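Local structure of 3',5'-cyclic-nucleotide phosphodiesterase 1 (Saccharomyces cerevisiae, 4OJV) at residues 77-81 and 335-341; 226-230 and 260-264; 243-247 and 292-296; 270-276 and 316-321; 297-301 and 343-347. The protein belongs to the class II cyclic-nucleotide phosphodiesterases, binds two zinc ions and probably has the metallo-beta-lactamase fold of its clan. One frame throughout, in Å; residues are numbered along the deposited sequence.

Interaction 1 (77-81 and 335-341); sequences EFFID and DPRLTIL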
# COMPACT_ATOMS: atom_id res chain seq x y z
N GLU A 77 23.41 9.83 -7.64
CA GLU A 77 24.58 10.12 -6.84
C GLU A 77 24.36 11.23 -5.82
O GLU A 77 25.08 11.31 -4.82
CB GLU A 77 25.82 10.39 -7.72
CG GLU A 77 25.75 11.63 -8.60
CD GLU A 77 25.15 11.38 -9.98
OE1 GLU A 77 24.46 10.36 -10.21
OE2 GLU A 77 25.39 12.22 -10.87
N PHE A 78 23.35 12.07 -6.05
CA PHE A 78 23.03 13.14 -5.11
C PHE A 78 22.57 12.61 -3.74
O PHE A 78 22.66 13.32 -2.74
CB PHE A 78 21.94 14.06 -5.66
CG PHE A 78 22.35 14.89 -6.87
CD1 PHE A 78 23.66 14.92 -7.35
CD2 PHE A 78 21.39 15.66 -7.52
CE1 PHE A 78 23.99 15.70 -8.46
CE2 PHE A 78 21.72 16.44 -8.62
CZ PHE A 78 23.02 16.46 -9.09
N PHE A 79 22.09 11.37 -3.70
CA PHE A 79 21.46 10.81 -2.50
C PHE A 79 22.37 9.92 -1.68
O PHE A 79 21.98 9.45 -0.61
CB PHE A 79 20.21 10.01 -2.88
CG PHE A 79 19.13 10.83 -3.53
CD1 PHE A 79 19.13 11.03 -4.90
CD2 PHE A 79 18.13 11.41 -2.76
CE1 PHE A 79 18.14 11.80 -5.50
CE2 PHE A 79 17.14 12.18 -3.35
CZ PHE A 79 17.14 12.37 -4.72
N ILE A 80 23.57 9.63 -2.20
CA ILE A 80 24.40 8.58 -1.61
C ILE A 80 25.84 9.05 -1.38
O ILE A 80 26.33 9.98 -2.02
CB ILE A 80 24.37 7.28 -2.46
CG1 ILE A 80 24.95 7.52 -3.86
CG2 ILE A 80 22.95 6.71 -2.52
CD1 ILE A 80 25.04 6.27 -4.73
N ASP A 81 26.51 8.38 -0.46
CA ASP A 81 27.95 8.55 -0.27
C ASP A 81 28.65 7.97 -1.50
O ASP A 81 28.25 6.93 -2.02
CB ASP A 81 28.38 7.81 0.99
CG ASP A 81 29.84 7.98 1.28
OD1 ASP A 81 30.20 9.03 1.84
OD2 ASP A 81 30.61 7.06 0.95
N ASP A 335 13.54 18.35 -2.08
CA ASP A 335 13.42 16.96 -1.64
C ASP A 335 14.00 16.83 -0.23
O ASP A 335 15.18 17.12 -0.01
CB ASP A 335 14.16 16.09 -2.65
CG ASP A 335 13.90 14.59 -2.48
OD1 ASP A 335 13.83 14.08 -1.34
OD2 ASP A 335 13.80 13.93 -3.54
N PRO A 336 13.17 16.40 0.75
CA PRO A 336 13.68 16.35 2.12
C PRO A 336 14.80 15.33 2.30
O PRO A 336 15.57 15.46 3.24
CB PRO A 336 12.45 15.95 2.94
CG PRO A 336 11.55 15.26 1.97
CD PRO A 336 11.76 16.00 0.67
N ARG A 337 14.90 14.35 1.42
CA ARG A 337 16.02 13.41 1.51
C ARG A 337 17.35 14.15 1.29
O ARG A 337 18.34 13.84 1.94
CB ARG A 337 15.87 12.29 0.50
CG ARG A 337 14.66 11.41 0.79
CD ARG A 337 14.38 10.42 -0.33
NE ARG A 337 14.10 11.09 -1.59
CZ ARG A 337 13.97 10.46 -2.75
NH1 ARG A 337 14.08 9.13 -2.80
NH2 ARG A 337 13.74 11.15 -3.86
N LEU A 338 17.35 15.12 0.38
CA LEU A 338 18.55 15.91 0.11
C LEU A 338 18.83 16.85 1.28
O LEU A 338 19.98 16.97 1.71
CB LEU A 338 18.42 16.66 -1.21
CG LEU A 338 18.27 15.78 -2.47
CD1 LEU A 338 18.03 16.62 -3.72
CD2 LEU A 338 19.48 14.87 -2.64
N THR A 339 17.79 17.51 1.78
CA THR A 339 17.94 18.39 2.94
C THR A 339 18.51 17.63 4.13
O THR A 339 19.49 18.06 4.76
CB THR A 339 16.59 19.01 3.31
OG1 THR A 339 16.09 19.74 2.18
CG2 THR A 339 16.69 19.91 4.54
N ILE A 340 17.91 16.48 4.43
CA ILE A 340 18.34 15.64 5.56
C ILE A 340 19.77 15.15 5.38
O ILE A 340 20.56 15.18 6.33
CB ILE A 340 17.34 14.48 5.75
CG1 ILE A 340 16.06 15.00 6.41
CG2 ILE A 340 17.95 13.32 6.54
CD1 ILE A 340 14.85 14.12 6.22
N LEU A 341 20.12 14.72 4.17
CA LEU A 341 21.48 14.24 3.92
C LEU A 341 22.50 15.35 4.21
O LEU A 341 23.51 15.12 4.88
CB LEU A 341 21.61 13.72 2.49
CG LEU A 341 22.93 13.06 2.11
CD1 LEU A 341 23.24 11.86 3.00
CD2 LEU A 341 22.90 12.66 0.64
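The apolar part of this contact centres on the ring of Phe79, which meets Leu338 in a CH-pi interaction. Leu338 CD2 stands over one face, 3.8 Å from the Phe79 ring centroid and 20° off the normal, a place that a slim leucine methyl suits. The same methyl leans on Phe78, with Leu338 CD2 4.0 Å from Phe78 CB, while the Phe78 ring leads away. Leu341 meets backbone: with its CG anti to N (chi1 -175°), it lays CD2 3.5 Å from Phe78 O. The contact joins the loop between strands 73-75 and 86-88 to the first turns of helix 336-350, one of the helices flanking a beta sheet in this metallo-hydrolase family; Phe79 is also hydrogen-bonded through its backbone to Ile360 of the edge strand 357-360.

The polar part borders the same ring. Asp335, a natural N-cap residue, accepts from Arg337 N at OD1 (3.0 Å), and Arg337 NE and NH2 grip the carboxylate side-on in a salt bridge, NH2 2.8 Å from Asp335 OD2. This fixes the guanidinium, one face toward Phe79 CE2, with Asp335 OD2 at the ring's edge. Ser67 OG is hydrogen-bonded to Asp335 OD2, and Pro66 O to Arg337 NH2.

Interaction 2 (226-230 and 260-264); sequences TFYIF and FWSYV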
# COMPACT_ATOMS: atom_id res chain seq x y z
N THR A 226 11.32 -1.82 17.24
CA THR A 226 12.37 -2.82 17.37
C THR A 226 13.54 -2.45 16.49
O THR A 226 13.35 -1.96 15.37
CB THR A 226 11.86 -4.21 16.91
OG1 THR A 226 10.54 -4.45 17.42
CG2 THR A 226 12.79 -5.35 17.33
N PHE A 227 14.75 -2.69 17.00
CA PHE A 227 15.97 -2.72 16.21
C PHE A 227 16.40 -4.18 16.09
O PHE A 227 16.37 -4.93 17.08
CB PHE A 227 17.09 -1.98 16.94
CG PHE A 227 17.04 -0.47 16.86
CD1 PHE A 227 15.94 0.25 16.36
CD2 PHE A 227 18.12 0.26 17.34
CE1 PHE A 227 15.96 1.64 16.32
CE2 PHE A 227 18.14 1.64 17.31
CZ PHE A 227 17.06 2.34 16.80
N TYR A 228 16.78 -4.59 14.88
CA TYR A 228 17.30 -5.94 14.66
C TYR A 228 18.76 -5.92 14.29
O TYR A 228 19.16 -5.23 13.34
CB TYR A 228 16.53 -6.60 13.52
CG TYR A 228 15.12 -7.02 13.86
CD1 TYR A 228 14.88 -8.18 14.60
CD2 TYR A 228 14.02 -6.28 13.41
CE1 TYR A 228 13.59 -8.58 14.89
CE2 TYR A 228 12.72 -6.68 13.71
CZ TYR A 228 12.51 -7.83 14.45
OH TYR A 228 11.24 -8.26 14.77
N ILE A 229 19.56 -6.70 15.01
CA ILE A 229 20.93 -7.00 14.59
C ILE A 229 20.93 -8.34 13.86
O ILE A 229 20.41 -9.33 14.38
CB ILE A 229 21.91 -7.10 15.78
CG1 ILE A 229 21.82 -5.84 16.65
CG2 ILE A 229 23.34 -7.35 15.28
CD1 ILE A 229 22.66 -5.89 17.91
N PHE A 230 21.50 -8.36 12.66
CA PHE A 230 21.77 -9.60 11.94
C PHE A 230 23.27 -9.81 11.90
O PHE A 230 24.00 -8.95 11.43
CB PHE A 230 21.17 -9.59 10.53
CG PHE A 230 19.67 -9.52 10.51
CD1 PHE A 230 19.02 -8.29 10.53
CD2 PHE A 230 18.91 -10.69 10.55
CE1 PHE A 230 17.63 -8.23 10.54
CE2 PHE A 230 17.52 -10.63 10.56
CZ PHE A 230 16.89 -9.40 10.56
N PHE A 260 20.89 -0.35 23.80
CA PHE A 260 21.21 -0.86 22.48
C PHE A 260 22.63 -0.50 22.05
O PHE A 260 23.40 -1.39 21.64
CB PHE A 260 20.21 -0.38 21.43
CG PHE A 260 20.50 -0.92 20.07
CD1 PHE A 260 20.20 -2.25 19.77
CD2 PHE A 260 21.15 -0.15 19.11
CE1 PHE A 260 20.50 -2.79 18.53
CE2 PHE A 260 21.46 -0.68 17.87
CZ PHE A 260 21.14 -2.00 17.59
N TRP A 261 23.00 0.78 22.12
CA TRP A 261 24.33 1.19 21.68
C TRP A 261 25.41 0.57 22.52
O TRP A 261 26.47 0.23 22.00
CB TRP A 261 24.50 2.70 21.66
CG TRP A 261 23.48 3.45 20.83
CD1 TRP A 261 22.67 4.49 21.25
CD2 TRP A 261 23.15 3.24 19.42
NE1 TRP A 261 21.87 4.93 20.22
CE2 TRP A 261 22.11 4.22 19.09
CE3 TRP A 261 23.59 2.37 18.42
CZ2 TRP A 261 21.55 4.31 17.82
CZ3 TRP A 261 23.02 2.47 17.14
CH2 TRP A 261 22.02 3.41 16.86
N SER A 262 25.13 0.40 23.81
CA SER A 262 26.08 -0.26 24.71
C SER A 262 26.32 -1.70 24.28
O SER A 262 27.46 -2.17 24.24
CB SER A 262 25.59 -0.20 26.16
OG SER A 262 25.56 1.14 26.62
N TYR A 263 25.24 -2.40 23.93
CA TYR A 263 25.35 -3.78 23.47
C TYR A 263 26.17 -3.86 22.18
O TYR A 263 27.04 -4.72 22.05
CB TYR A 263 23.95 -4.38 23.25
CG TYR A 263 23.95 -5.85 22.91
CD1 TYR A 263 24.18 -6.29 21.60
CD2 TYR A 263 23.71 -6.81 23.89
CE1 TYR A 263 24.18 -7.63 21.28
CE2 TYR A 263 23.71 -8.17 23.58
CZ TYR A 263 23.94 -8.57 22.27
OH TYR A 263 23.94 -9.91 21.96
N VAL A 264 25.90 -2.96 21.24
CA VAL A 264 26.63 -2.91 19.98
C VAL A 264 28.13 -2.68 20.23
O VAL A 264 28.97 -3.43 19.73
CB VAL A 264 26.04 -1.84 19.03
CG1 VAL A 264 26.92 -1.64 17.81
CG2 VAL A 264 24.62 -2.23 18.61
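Phe227 pushes its ring edge-first into the face of Phe260, a T-shaped pair between helix 256-267 and the sheet it lies on, one helix-on-sheet layer consistent with the alpha-beta-beta-alpha sandwich of metallo-beta-lactamases. The helix runs along strand 222-232: the axes of the two short segments are 11.4 Å apart and only 7° from parallel. The bump is Phe227 CD2, seated over the centre of the Phe260 ring; the centroids are 4.9 Å apart and the planes stand at 87°. Val264 CG2 rests over the opposite face, toward the rim, so the flat ring is covered on both faces, as suits a phenylalanine between strand and helix. Phe260 CG is anti to the backbone N (chi1 -178°), which sends the ring down from the helix toward the strand. Trp261 flanks it, and the far end of that indole, CH2, lies 4.3 Å from Phe227 CE2, while its NE1 is hydrogen-bonded to Glu303 OE1.

Two residues along the strand, on the same face of the sheet, Ile229 supplies a narrower, branched bump. Its end fits a hollow walled by Phe260, Tyr263 and Val264. Ile229 CG1 touches Phe260 CE1 at 3.8 Å, and Ile229 CD1 reaches Tyr263 CD1 at 4.0 Å.

Interaction 3 (243-247 and 292-296); sequences GDVEQ and YGHLS. With ZN (zinc ion), chain D; ZN (zinc ion), chain E; SO4 (sulfate ion), chain B.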
# COMPACT_ATOMS: atom_id res chain seq x y z
N GLY A 243 13.52 -0.30 13.13
CA GLY A 243 12.18 0.26 13.04
C GLY A 243 12.15 1.72 13.44
O GLY A 243 13.15 2.25 13.97
N ASP A 244 11.00 2.36 13.22
CA ASP A 244 10.79 3.78 13.56
C ASP A 244 11.18 3.98 15.03
O ASP A 244 10.96 3.09 15.86
CB ASP A 244 9.32 4.23 13.39
CG ASP A 244 8.70 3.97 11.98
OD1 ASP A 244 9.53 3.51 11.12
OD2 ASP A 244 7.39 4.19 11.80
N VAL A 245 11.72 5.15 15.36
CA VAL A 245 12.29 5.36 16.68
C VAL A 245 12.39 6.84 16.99
O VAL A 245 12.57 7.68 16.10
CB VAL A 245 13.67 4.66 16.81
CG1 VAL A 245 14.69 5.29 15.86
CG2 VAL A 245 14.19 4.66 18.24
N GLU A 246 12.27 7.16 18.28
CA GLU A 246 12.57 8.49 18.81
C GLU A 246 13.56 8.37 19.97
O GLU A 246 13.72 7.30 20.55
CB GLU A 246 11.28 9.18 19.28
CG GLU A 246 10.58 8.45 20.41
CD GLU A 246 9.39 9.20 20.96
OE1 GLU A 246 8.78 8.67 21.91
OE2 GLU A 246 9.06 10.30 20.44
N GLN A 247 14.22 9.48 20.29
CA GLN A 247 15.10 9.54 21.46
C GLN A 247 14.34 9.16 22.74
O GLN A 247 13.15 9.42 22.86
CB GLN A 247 15.68 10.96 21.57
CG GLN A 247 16.52 11.25 22.82
CD GLN A 247 16.87 12.72 22.99
OE1 GLN A 247 17.99 13.06 23.38
NE2 GLN A 247 15.92 13.60 22.69
N TYR A 292 6.74 13.72 15.87
CA TYR A 292 6.37 12.85 16.99
C TYR A 292 6.64 11.37 16.69
O TYR A 292 6.17 10.84 15.68
CB TYR A 292 4.90 13.02 17.39
CG TYR A 292 4.53 14.37 17.98
CD1 TYR A 292 3.43 15.08 17.51
CD2 TYR A 292 5.29 14.93 19.02
CE1 TYR A 292 3.09 16.31 18.05
CE2 TYR A 292 4.95 16.17 19.56
CZ TYR A 292 3.85 16.85 19.07
OH TYR A 292 3.52 18.07 19.60
N GLY A 293 7.41 10.74 17.58
CA GLY A 293 7.77 9.32 17.45
C GLY A 293 8.92 9.02 16.52
O GLY A 293 9.25 7.85 16.30
N HIS A 294 9.58 10.06 16.01
CA HIS A 294 10.60 9.93 14.96
C HIS A 294 11.85 10.70 15.26
O HIS A 294 11.94 11.39 16.29
CB HIS A 294 10.01 10.39 13.62
CG HIS A 294 8.92 9.49 13.10
ND1 HIS A 294 9.14 8.19 12.80
CD2 HIS A 294 7.58 9.72 12.87
CE1 HIS A 294 7.99 7.64 12.36
NE2 HIS A 294 7.04 8.57 12.41
N LEU A 295 12.82 10.59 14.36
CA LEU A 295 14.06 11.35 14.44
C LEU A 295 14.13 12.49 13.44
O LEU A 295 13.53 12.43 12.36
CB LEU A 295 15.27 10.42 14.23
CG LEU A 295 15.47 9.26 15.20
CD1 LEU A 295 16.67 8.43 14.79
CD2 LEU A 295 15.62 9.73 16.64
N SER A 296 14.87 13.53 13.82
CA SER A 296 15.34 14.56 12.91
C SER A 296 16.87 14.51 12.94
O SER A 296 17.44 13.74 13.72
CB SER A 296 14.85 15.93 13.36
OG SER A 296 15.64 16.39 14.44
ZN ZN D . 5.51 3.84 12.93
ZN ZN E . 6.69 4.04 9.82
S SO4 B . 4.81 6.59 11.20
O1 SO4 B . 3.50 6.09 10.69
O2 SO4 B . 4.77 8.08 11.27
O3 SO4 B . 5.11 6.00 12.54
O4 SO4 B . 5.83 6.18 10.20
O HOH W 1 13.57 11.88 18.67
O HOH W 2 5.13 3.74 11.07
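Asp244 and His294 both carry CG beside the backbone N and anti to the carbonyl carbon, and this shared torsion, -67° in His294, brings carboxylate and imidazole to the same bound ions. Asp244 OD2 bridges the two zinc ions, 2.2 Å from that of chain D and 2.1 Å from that of chain E, and lies at the edge of the His294 ring, close to CE1. A water also bridges the two ions. His294 NE2 donates to sulfate O2 at 2.6 Å, nearly straight (161°); the sulfate, probably from the crystallisation liquor, is also bound by both zinc ions and by Lys328. This is the dinuclear centre expected of the metallo-beta-lactamase fold, built mostly from loops at strand ends, with His128, His130, Asp132, His133, His326 and, from strand 204-215, His213 as the other protein ligands. Glu279 accepts hydrogen bonds from His294 ND1, Val245 N and Leu295 N, joining the two loops, while Gly293 O is hydrogen-bonded to ND1 of the zinc ligand His213.

Away from the metals, His294 CA makes a C-H...O contact of 3.2 Å with Val245 O. Gly293, at a positive phi that suits glycine, gives a weak hydrogen bond from its N to Glu246 OE2, 3.3 Å away, and a water joins Gln247 N to His294 O. Branched Val245 and Leu295 add an apolar patch, Val245 CG1 lying 3.9 Å from Leu295 CD1.

Interaction 4 (270-276 and 316-321); sequences LVHLKGI and GLSGLN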
# COMPACT_ATOMS: atom_id res chain seq x y z
N LEU A 270 33.64 -2.14 15.56
CA LEU A 270 33.19 -1.25 14.49
C LEU A 270 33.50 -1.80 13.10
O LEU A 270 32.69 -1.68 12.19
CB LEU A 270 33.78 0.16 14.67
CG LEU A 270 33.30 1.19 13.64
CD1 LEU A 270 31.79 1.38 13.71
CD2 LEU A 270 34.00 2.53 13.81
N VAL A 271 34.68 -2.41 12.94
CA VAL A 271 35.07 -2.97 11.66
C VAL A 271 34.10 -4.06 11.17
O VAL A 271 33.96 -4.27 9.96
CB VAL A 271 36.55 -3.47 11.68
CG1 VAL A 271 36.73 -4.67 12.60
CG2 VAL A 271 37.04 -3.77 10.27
N HIS A 272 33.42 -4.73 12.11
CA HIS A 272 32.39 -5.73 11.78
C HIS A 272 31.01 -5.16 11.58
O HIS A 272 30.11 -5.88 11.14
CB HIS A 272 32.35 -6.84 12.81
CG HIS A 272 33.53 -7.78 12.75
ND1 HIS A 272 33.76 -8.59 11.70
CD2 HIS A 272 34.57 -8.00 13.65
CE1 HIS A 272 34.89 -9.30 11.92
NE2 HIS A 272 35.37 -8.94 13.12
N LEU A 273 30.81 -3.88 11.91
CA LEU A 273 29.50 -3.26 11.72
C LEU A 273 29.43 -2.68 10.31
O LEU A 273 30.00 -1.61 10.04
CB LEU A 273 29.25 -2.19 12.79
CG LEU A 273 27.87 -1.52 12.76
CD1 LEU A 273 26.73 -2.53 12.82
CD2 LEU A 273 27.75 -0.49 13.87
N LYS A 274 28.77 -3.39 9.41
CA LYS A 274 28.83 -3.08 7.99
C LYS A 274 27.80 -2.05 7.54
O LYS A 274 27.90 -1.51 6.44
CB LYS A 274 28.71 -4.35 7.14
CG LYS A 274 29.63 -5.50 7.56
CD LYS A 274 31.10 -5.10 7.72
CE LYS A 274 31.81 -4.88 6.40
NZ LYS A 274 31.73 -6.10 5.55
N GLY A 275 26.83 -1.76 8.39
CA GLY A 275 25.82 -0.79 8.06
C GLY A 275 24.76 -0.70 9.13
O GLY A 275 24.46 -1.70 9.81
N ILE A 276 24.20 0.49 9.27
CA ILE A 276 22.99 0.69 10.06
C ILE A 276 21.95 1.36 9.18
O ILE A 276 22.22 2.42 8.60
CB ILE A 276 23.24 1.49 11.36
CG1 ILE A 276 21.92 1.72 12.10
CG2 ILE A 276 24.00 2.77 11.10
CD1 ILE A 276 22.05 2.04 13.57
N GLY A 316 36.75 8.09 15.64
CA GLY A 316 35.30 8.29 15.59
C GLY A 316 34.60 7.08 15.01
O GLY A 316 34.93 5.95 15.34
N LEU A 317 33.63 7.33 14.14
CA LEU A 317 32.89 6.27 13.46
C LEU A 317 33.40 6.06 12.03
O LEU A 317 32.65 5.70 11.12
CB LEU A 317 31.39 6.58 13.48
CG LEU A 317 30.76 6.64 14.87
CD1 LEU A 317 29.30 7.07 14.76
CD2 LEU A 317 30.87 5.32 15.61
N SER A 318 34.70 6.29 11.84
CA SER A 318 35.29 6.19 10.50
C SER A 318 34.99 4.84 9.87
O SER A 318 35.19 3.80 10.48
CB SER A 318 36.80 6.42 10.55
OG SER A 318 37.07 7.79 10.83
N GLY A 319 34.49 4.88 8.64
CA GLY A 319 34.16 3.67 7.89
C GLY A 319 32.73 3.17 8.04
O GLY A 319 32.29 2.32 7.27
N LEU A 320 32.00 3.70 9.02
CA LEU A 320 30.62 3.26 9.24
C LEU A 320 29.68 3.77 8.15
O LEU A 320 29.65 4.97 7.87
CB LEU A 320 30.10 3.70 10.61
CG LEU A 320 28.67 3.30 10.97
CD1 LEU A 320 28.50 1.79 11.00
CD2 LEU A 320 28.26 3.94 12.28
N ASN A 321 28.90 2.86 7.56
CA ASN A 321 27.82 3.23 6.65
C ASN A 321 26.51 3.40 7.38
O ASN A 321 26.00 2.46 8.00
CB ASN A 321 27.69 2.20 5.53
CG ASN A 321 28.69 2.44 4.43
OD1 ASN A 321 28.53 3.35 3.62
ND2 ASN A 321 29.74 1.65 4.42
O HOH W 3 30.07 0.26 7.88
O HOH W 4 30.25 -1.14 5.19
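Leu270 and Leu320 bury large apolar surfaces in this contact, and Asn321 follows with the polar share. Leu270, in the 3-10 turn ahead of strand 273-279, has its CG anti to the backbone N (chi1 -176°), which carries its methyls across to the opposing loop. There Leu270 CD2 rests on backbone oxygens, 3.8 Å from Ser318 O and 3.9 Å from Gly316 O, while its other methyl faces Leu317 and Leu320. The loop is shaped to receive it by a type II turn from Leu317 to Leu320, closed by a hydrogen bond from Leu320 N to Leu317 O. Gly319 takes the third place of that turn, where a positive phi suits glycine.

Leu320 turns CD1 inward to meet Leu273 CD2 at 3.7 Å, two leucines whose branched ends cross and pack where the loop runs into strand 321-325. That strand lies parallel and next to 273-279, and helix 297-311 connects them: a beta-alpha-beta crossover, whose helix adds Tyr311 against both Leu270 and Leu273.

Asn321 begins the strand pairing. Ile276 N donates to Asn321 O at 3.0 Å, and Gly275 CA makes a CA-H...O contact of 3.3 Å with the same oxygen; the fully extended backbone of Gly275 (phi 176°) suits a residue without CB. The amide of Asn321 points to water: one water lies 2.9 Å from Asn321 ND2 and donates to Lys274 O at 2.7 Å. A second water accepts from Asn321 N and sits near Leu273 O and Gly319 O, bridging strand 273-279 and the loop just before strand 321-325.

Interaction 5 (297-301 and 343-347); sequences PIYLI and ELRFL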
# COMPACT_ATOMS: atom_id res chain seq x y z
N PRO A 297 17.56 15.31 12.10
CA PRO A 297 19.00 15.12 12.03
C PRO A 297 19.77 15.33 13.33
O PRO A 297 20.74 14.62 13.58
CB PRO A 297 19.43 16.11 10.94
CG PRO A 297 18.24 16.17 10.04
CD PRO A 297 17.09 16.18 11.01
N ILE A 298 19.32 16.26 14.17
CA ILE A 298 20.00 16.50 15.44
C ILE A 298 19.84 15.29 16.37
O ILE A 298 20.80 14.87 17.01
CB ILE A 298 19.56 17.82 16.12
CG1 ILE A 298 20.36 18.08 17.40
CG2 ILE A 298 18.06 17.85 16.39
CD1 ILE A 298 21.86 18.18 17.18
N TYR A 299 18.65 14.69 16.39
CA TYR A 299 18.43 13.53 17.25
C TYR A 299 19.17 12.29 16.75
O TYR A 299 19.75 11.54 17.55
CB TYR A 299 16.94 13.26 17.44
CG TYR A 299 16.23 14.40 18.13
CD1 TYR A 299 16.42 14.64 19.49
CD2 TYR A 299 15.38 15.25 17.42
CE1 TYR A 299 15.78 15.70 20.13
CE2 TYR A 299 14.74 16.31 18.05
CZ TYR A 299 14.94 16.52 19.40
OH TYR A 299 14.29 17.57 20.01
N LEU A 300 19.20 12.08 15.43
CA LEU A 300 19.94 10.96 14.89
C LEU A 300 21.45 11.14 15.15
O LEU A 300 22.12 10.21 15.59
CB LEU A 300 19.66 10.75 13.40
CG LEU A 300 20.48 9.63 12.73
CD1 LEU A 300 20.37 8.29 13.46
CD2 LEU A 300 20.10 9.46 11.27
N ILE A 301 21.97 12.33 14.89
CA ILE A 301 23.39 12.58 15.15
C ILE A 301 23.71 12.42 16.65
O ILE A 301 24.76 11.89 17.00
CB ILE A 301 23.85 13.95 14.58
CG1 ILE A 301 23.88 13.91 13.04
CG2 ILE A 301 25.22 14.36 15.13
CD1 ILE A 301 24.93 12.99 12.43
N GLU A 343 22.08 18.05 6.10
CA GLU A 343 22.03 18.37 7.53
C GLU A 343 22.78 17.34 8.36
O GLU A 343 23.54 17.70 9.27
CB GLU A 343 20.58 18.54 8.00
CG GLU A 343 19.94 19.79 7.41
CD GLU A 343 18.47 19.96 7.74
OE1 GLU A 343 17.81 19.00 8.18
OE2 GLU A 343 17.97 21.09 7.57
N LEU A 344 22.60 16.06 8.04
CA LEU A 344 23.31 15.00 8.75
C LEU A 344 24.82 15.09 8.54
O LEU A 344 25.59 14.96 9.50
CB LEU A 344 22.81 13.63 8.32
CG LEU A 344 21.42 13.22 8.83
CD1 LEU A 344 20.94 11.98 8.10
CD2 LEU A 344 21.43 12.98 10.33
N ARG A 345 25.24 15.32 7.30
CA ARG A 345 26.67 15.43 7.00
C ARG A 345 27.30 16.64 7.69
O ARG A 345 28.42 16.55 8.22
CB ARG A 345 26.91 15.47 5.49
CG ARG A 345 26.70 14.12 4.83
CD ARG A 345 26.85 14.22 3.32
NE ARG A 345 26.76 12.91 2.70
CZ ARG A 345 26.55 12.70 1.40
NH1 ARG A 345 26.37 13.72 0.57
NH2 ARG A 345 26.49 11.46 0.93
N PHE A 346 26.56 17.75 7.71
CA PHE A 346 27.04 18.95 8.39
C PHE A 346 27.19 18.71 9.89
O PHE A 346 28.23 19.05 10.48
CB PHE A 346 26.09 20.13 8.14
CG PHE A 346 26.50 21.40 8.84
CD1 PHE A 346 26.08 21.65 10.15
CD2 PHE A 346 27.30 22.34 8.21
CE1 PHE A 346 26.46 22.81 10.81
CE2 PHE A 346 27.68 23.51 8.86
CZ PHE A 346 27.26 23.74 10.16
N LEU A 347 26.18 18.11 10.51
CA LEU A 347 26.19 17.87 11.94
C LEU A 347 27.24 16.83 12.34
O LEU A 347 27.87 16.96 13.39
CB LEU A 347 24.80 17.49 12.46
CG LEU A 347 23.74 18.59 12.48
CD1 LEU A 347 22.35 18.00 12.68
CD2 LEU A 347 24.04 19.65 13.55
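Leu344 and Leu347 of one helix press onto the first turn of another, against Pro297, Leu300 and Ile301. Leu344 CD2 is shared by all three of these residues: it lies 3.7 Å from Pro297 CA and also touches Leu300 CD2 and Ile301 CG1. One turn on, Leu347 CD1 sits over the peptide between Pro297 and Ile298, 3.8 Å from Pro297 C, and Leu347 CB meets Ile301 CG1 at 3.7 Å. Ile301 bends back to bring this about: CG1 lies beside the backbone N (chi1 -70°), and the chain then turns again, placing CD1 next to Leu344 O. Proline suits its place, since the first turn of a helix does not need its missing N-H, and its compact ring offers CB and CG to the partner helix.

Further out, Glu343 runs alongside Pro297 with its chain extended beyond CG, its OE1 3.4 Å from Pro297 CG. That oxygen is hydrogen-bonded to Leu284 N, which keeps the carboxylate beside the proline ring, and Pro283 touches the same side chain. Cys280 backs Pro297, while Arg351 borders Ile298.

The axes of the two segments pass 9.4 Å apart at a crossing angle of -48°. Successive helices of this kind, 297-311 and 336-350, link the parallel strands 273-279, 321-325 and 357-360 and pack side by side, as in repeated beta-alpha-beta units.

From the N terminus, 77-81 opens the longest loop, closed by interaction 1 at 335-341; interactions 2, 3 and 4 all lie within it. Interaction 2 runs from 226-230 to 260-264 and is crossed by interaction 3, which opens at 243-247 and closes at 292-296. Interaction 4, starting at 270-276 after interaction 2 has closed, crosses interaction 3 and ends at 316-321. Interaction 5 opens at 297-301, before that end, and closes at 343-347, so it crosses interactions 4 and 1. Together they join strands 222-232, 273-279 and 321-325, helices 256-267, 297-311 and 336-350, the metal-site loops and the loop at 77-81; interactions 1 and 5 share helix 336-350.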